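Local structure of ribonucleoside triphosphate reductase (Lactobacillus leichmannii, 1L1L) at residues 93-98 and 551-556; 442-447 and 523-528. The protein catalyses the B12-dependent reduction of ribonucleoside triphosphates to 2'-deoxyribonucleotides, as a class II ribonucleotide reductase that works as a monomer. All blocks are in the same frame, centred on the assembly; numbering follows the deposited sequence.

In the fold
Both contacts are buried and made mostly of methyl contacts. Contact 1 is the more central, about 13 Å from the centre of the chain against about 21 Å for contact 2, measured from contact centres. Contact 1 joins an edge strand of a four-stranded mixed sheet to helix 551-557. Contact 2 joins two helices, 436-450 and 512-536, beside strand 471-474 of that sheet. The two contacts touch each other where Pro96 CB meets Tyr446 OH at 3.4 Å. In contact 2 the helices touch through methyls, with a water bridge beside the apolar patch. In contact 1 a valine also rests on backbone atoms of Gly98 and Pro96.

Contact 1: residues 93-98 and 551-556; sequences GATPSG and GTVAKL
Strand 94-96 is an edge strand of the mixed sheet that also holds strands 421-424, 471-474 and 545-546, probably part of the ten-stranded alpha-beta barrel of this enzyme. Helix 551-557 packs against the strand and the first residue of helix 98-103. Thr95 and Val553 carry the contact. Their methyls meet tip to tip, Thr95 CG2 to Val553 CG1 at 3.2 Å. This is tighter than usual for two carbons, and the exact spacing is doubtful. Val553 CG1 is roughly anti to the backbone N (chi1 152°), which turns it to Thr95 and CG2 to Gly98. Val553 CG2 sits over the start of helix 98-103, 3.9 Å from Gly98 N and 4.0 Å from Gly98 CA. Gly98 has no side chain, and the valine branch comes up against its backbone. The same methyl is 4.2 Å from Pro96 O. The hydroxyl of Thr95 takes another course. Thr95 OG1 donates to Pro96 O over 3.2 Å, with the donor tilted 18° from the carbonyl plane. Ser97 is the N-cap residue of helix 98-103. Leu101 of that helix touches both Thr95 and Val553, while Phe425 and Tyr35 also pack on Val553. With its hydroxyl bonded to the next residue's carbonyl, Thr95 meets the helix through its methyl, and van der Waals contact joins the segments.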
loop_
_atom_site.group_PDB
_atom_site.type_symbol
_atom_site.label_atom_id
_atom_site.label_comp_id
_atom_site.label_asym_id
_atom_site.label_seq_id
_atom_site.Cartn_x
_atom_site.Cartn_y
_atom_site.Cartn_z
ATOM N N GLY A 93 14.096 7.279 13.268
ATOM C CA GLY A 93 13.335 6.849 14.423
ATOM C C GLY A 93 11.862 6.769 14.055
ATOM O O GLY A 93 11.057 6.169 14.764
ATOM N N ALA A 94 11.521 7.400 12.939
ATOM C CA ALA A 94 10.160 7.424 12.427
ATOM C C ALA A 94 10.260 7.893 10.985
ATOM O O ALA A 94 11.266 8.476 10.594
ATOM C CB ALA A 94 9.290 8.382 13.242
ATOM N N THR A 95 9.232 7.631 10.186
ATOM C CA THR A 95 9.265 8.040 8.788
ATOM C C THR A 95 7.885 8.030 8.144
ATOM O O THR A 95 6.987 7.341 8.607
ATOM C CB THR A 95 10.175 7.098 7.978
ATOM O OG1 THR A 95 10.255 7.535 6.615
ATOM C CG2 THR A 95 9.612 5.699 8.005
ATOM N N PRO A 96 7.690 8.829 7.085
ATOM C CA PRO A 96 6.374 8.812 6.447
ATOM C C PRO A 96 6.365 7.587 5.532
ATOM O O PRO A 96 7.311 6.792 5.554
ATOM C CB PRO A 96 6.343 10.119 5.672
ATOM C CG PRO A 96 7.770 10.328 5.315
ATOM C CD PRO A 96 8.507 9.942 6.574
ATOM N N SER A 97 5.319 7.436 4.730
ATOM C CA SER A 97 5.228 6.291 3.828
ATOM C C SER A 97 6.285 6.344 2.729
ATOM O O SER A 97 6.831 7.407 2.420
ATOM C CB SER A 97 3.840 6.244 3.186
ATOM O OG SER A 97 3.667 7.319 2.280
ATOM N N GLY A 98 6.563 5.191 2.125
ATOM C CA GLY A 98 7.533 5.155 1.046
ATOM C C GLY A 98 7.160 6.141 -0.053
ATOM O O GLY A 98 8.036 6.773 -0.649
ATOM N N GLY A 551 7.281 -3.402 4.559
ATOM C CA GLY A 551 8.580 -4.005 4.349
ATOM C C GLY A 551 9.719 -3.087 3.953
ATOM O O GLY A 551 10.710 -2.972 4.680
ATOM N N THR A 552 9.583 -2.421 2.812
ATOM C CA THR A 552 10.642 -1.551 2.311
ATOM C C THR A 552 11.145 -0.503 3.305
ATOM O O THR A 552 12.343 -0.436 3.572
ATOM C CB THR A 552 10.212 -0.857 1.007
ATOM O OG1 THR A 552 9.812 -1.850 0.055
ATOM C CG2 THR A 552 11.369 -0.075 0.422
ATOM N N VAL A 553 10.244 0.306 3.857
ATOM C CA VAL A 553 10.655 1.326 4.817
ATOM C C VAL A 553 11.259 0.721 6.082
ATOM O O VAL A 553 12.202 1.272 6.649
ATOM C CB VAL A 553 9.469 2.256 5.187
ATOM C CG1 VAL A 553 9.654 2.829 6.585
ATOM C CG2 VAL A 553 9.387 3.389 4.176
ATOM N N ALA A 554 10.725 -0.408 6.532
ATOM C CA ALA A 554 11.257 -1.056 7.721
ATOM C C ALA A 554 12.698 -1.516 7.462
ATOM O O ALA A 554 13.493 -1.643 8.397
ATOM C CB ALA A 554 10.385 -2.243 8.114
ATOM N N LYS A 555 13.034 -1.759 6.196
ATOM C CA LYS A 555 14.390 -2.186 5.847
ATOM C C LYS A 555 15.363 -1.017 5.989
ATOM O O LYS A 555 16.535 -1.216 6.294
ATOM C CB LYS A 555 14.451 -2.725 4.415
ATOM C CG LYS A 555 13.689 -4.024 4.229
ATOM C CD LYS A 555 13.655 -4.424 2.766
ATOM C CE LYS A 555 12.612 -5.505 2.525
ATOM N NZ LYS A 555 12.397 -5.724 1.066
ATOM N N LEU A 556 14.874 0.196 5.764
ATOM C CA LEU A 556 15.724 1.382 5.896
ATOM C C LEU A 556 16.359 1.431 7.285
ATOM O O LEU A 556 17.550 1.725 7.427
ATOM C CB LEU A 556 14.916 2.664 5.686
ATOM C CG LEU A 556 14.385 2.996 4.290
ATOM C CD1 LEU A 556 13.794 4.406 4.301
ATOM C CD2 LEU A 556 15.507 2.930 3.279
#

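Contact 2: residues 442-447 and 523-528; sequences LAARYA and KAVVKA
The helical segments 442-447 and 523-528 come closest at Ala444 and Val525, whose CA atoms are 5.8 Å apart. This is a near approach for two helices, and small side chains make it possible. Ala444 points at the other helix and is the centre of the contact. Its methyl meets two partners that lie one helical turn apart. Ala444 CB is 3.9 Å from Val525 CG1 and 4.0 Å from Ala528 CB. Both are ordinary van der Waals distances, so the fit is close without strain. In Val525, CG1 stands anti to the backbone N (chi1 175°), and this is the branch that reaches Ala444. Ala528 also points across, so its contact with Ala444 is methyl to methyl.

A polar bridge flanks this apolar patch. Arg445 NH1 donates to water 1 over 3.1 Å, and the water lies at the guanidinium edge, in its plane. The water in turn donates to Ala528 O over 3.0 Å. One water therefore links the arginine of one helix to the backbone of the other. The guanidinium has further partners: Arg445 NE forms a salt bridge with Glu81 of helix 72-90, and the group makes a cation-pi contact with Tyr532, further along helix 512-536. These probably help to fix its orientation.

Around the contact, Phe440 and Ala441 of helix 436-450 also pack on Val525 and Ala528 respectively. Ile472 of strand 471-474 touches both Ala443 and Val525, so the two helices share a neighbour in the sheet. Leu442 and Tyr446 instead pack on helix 72-90, which places helix 436-450 between helices 72-90 and 512-536.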
loop_
_atom_site.group_PDB
_atom_site.type_symbol
_atom_site.label_atom_id
_atom_site.label_comp_id
_atom_site.label_asym_id
_atom_site.label_seq_id
_atom_site.Cartn_x
_atom_site.Cartn_y
_atom_site.Cartn_z
ATOM N N LEU A 442 4.326 14.348 16.763
ATOM C CA LEU A 442 4.816 14.904 15.503
ATOM C C LEU A 442 4.206 14.060 14.376
ATOM O O LEU A 442 3.807 14.569 13.335
ATOM C CB LEU A 442 6.348 14.832 15.436
ATOM C CG LEU A 442 7.119 15.819 16.325
ATOM C CD1 LEU A 442 8.581 15.392 16.446
ATOM C CD2 LEU A 442 7.012 17.210 15.733
ATOM N N ALA A 443 4.122 12.762 14.623
ATOM C CA ALA A 443 3.565 11.847 13.628
ATOM C C ALA A 443 2.141 12.270 13.285
ATOM O O ALA A 443 1.813 12.509 12.120
ATOM C CB ALA A 443 3.586 10.434 14.169
ATOM N N ALA A 444 1.307 12.394 14.311
ATOM C CA ALA A 444 -0.086 12.791 14.125
ATOM C C ALA A 444 -0.264 14.068 13.310
ATOM O O ALA A 444 -1.136 14.154 12.446
ATOM C CB ALA A 444 -0.765 12.933 15.486
ATOM N N ARG A 445 0.570 15.067 13.574
ATOM C CA ARG A 445 0.461 16.335 12.865
ATOM C C ARG A 445 0.899 16.233 11.416
ATOM O O ARG A 445 0.371 16.941 10.544
ATOM C CB ARG A 445 1.293 17.407 13.588
ATOM C CG ARG A 445 0.825 17.713 15.013
ATOM C CD ARG A 445 1.816 18.649 15.743
ATOM N NE ARG A 445 1.886 19.972 15.124
ATOM C CZ ARG A 445 1.139 21.017 15.483
ATOM N NH1 ARG A 445 0.262 20.909 16.472
ATOM N NH2 ARG A 445 1.252 22.167 14.835
ATOM N N TYR A 446 1.876 15.368 11.150
ATOM C CA TYR A 446 2.370 15.189 9.789
ATOM C C TYR A 446 1.193 14.685 8.972
ATOM O O TYR A 446 0.833 15.263 7.953
ATOM C CB TYR A 446 3.508 14.157 9.761
ATOM C CG TYR A 446 4.099 13.884 8.388
ATOM C CD1 TYR A 446 3.408 13.125 7.436
ATOM C CD2 TYR A 446 5.337 14.418 8.026
ATOM C CE1 TYR A 446 3.940 12.912 6.156
ATOM C CE2 TYR A 446 5.872 14.210 6.756
ATOM C CZ TYR A 446 5.173 13.462 5.828
ATOM O OH TYR A 446 5.710 13.286 4.568
ATOM N N ALA A 447 0.585 13.613 9.465
ATOM C CA ALA A 447 -0.557 12.993 8.792
ATOM C C ALA A 447 -1.706 13.982 8.631
ATOM O O ALA A 447 -2.255 14.142 7.539
ATOM C CB ALA A 447 -1.018 11.774 9.582
ATOM N N LYS A 523 -3.046 7.353 23.420
ATOM C CA LYS A 523 -3.601 8.565 23.995
ATOM C C LYS A 523 -2.792 9.800 23.580
ATOM O O LYS A 523 -3.338 10.893 23.458
ATOM C CB LYS A 523 -3.673 8.425 25.519
ATOM C CG LYS A 523 -4.574 7.283 25.970
ATOM C CD LYS A 523 -4.748 7.249 27.478
ATOM C CE LYS A 523 -5.678 6.116 27.893
ATOM N NZ LYS A 523 -7.011 6.221 27.225
ATOM N N ALA A 524 -1.498 9.611 23.328
ATOM C CA ALA A 524 -0.626 10.710 22.906
ATOM C C ALA A 524 -1.001 11.181 21.505
ATOM O O ALA A 524 -0.965 12.377 21.206
ATOM C CB ALA A 524 0.830 10.261 22.930
ATOM N N VAL A 525 -1.350 10.232 20.636
ATOM C CA VAL A 525 -1.744 10.575 19.275
ATOM C C VAL A 525 -3.107 11.266 19.276
ATOM O O VAL A 525 -3.346 12.171 18.483
ATOM C CB VAL A 525 -1.866 9.331 18.371
ATOM C CG1 VAL A 525 -2.407 9.760 17.015
ATOM C CG2 VAL A 525 -0.510 8.639 18.220
ATOM N N VAL A 526 -4.001 10.812 20.152
ATOM C CA VAL A 526 -5.339 11.393 20.251
ATOM C C VAL A 526 -5.266 12.825 20.783
ATOM O O VAL A 526 -5.932 13.721 20.260
ATOM C CB VAL A 526 -6.251 10.555 21.186
ATOM C CG1 VAL A 526 -7.576 11.296 21.436
ATOM C CG2 VAL A 526 -6.541 9.200 20.546
ATOM N N LYS A 527 -4.454 13.035 21.820
ATOM C CA LYS A 527 -4.293 14.376 22.396
ATOM C C LYS A 527 -3.699 15.292 21.339
ATOM O O LYS A 527 -4.182 16.399 21.113
ATOM C CB LYS A 527 -3.375 14.345 23.622
ATOM C CG LYS A 527 -3.078 15.739 24.170
ATOM C CD LYS A 527 -2.381 15.693 25.522
ATOM C CE LYS A 527 -2.203 17.101 26.088
ATOM N NZ LYS A 527 -1.659 17.079 27.478
ATOM N N ALA A 528 -2.643 14.818 20.684
ATOM C CA ALA A 528 -1.998 15.581 19.629
ATOM C C ALA A 528 -3.014 15.977 18.556
ATOM O O ALA A 528 -3.019 17.110 18.086
ATOM C CB ALA A 528 -0.869 14.758 19.015
HETATM O O HOH W 1 -0.693 18.868 18.634
#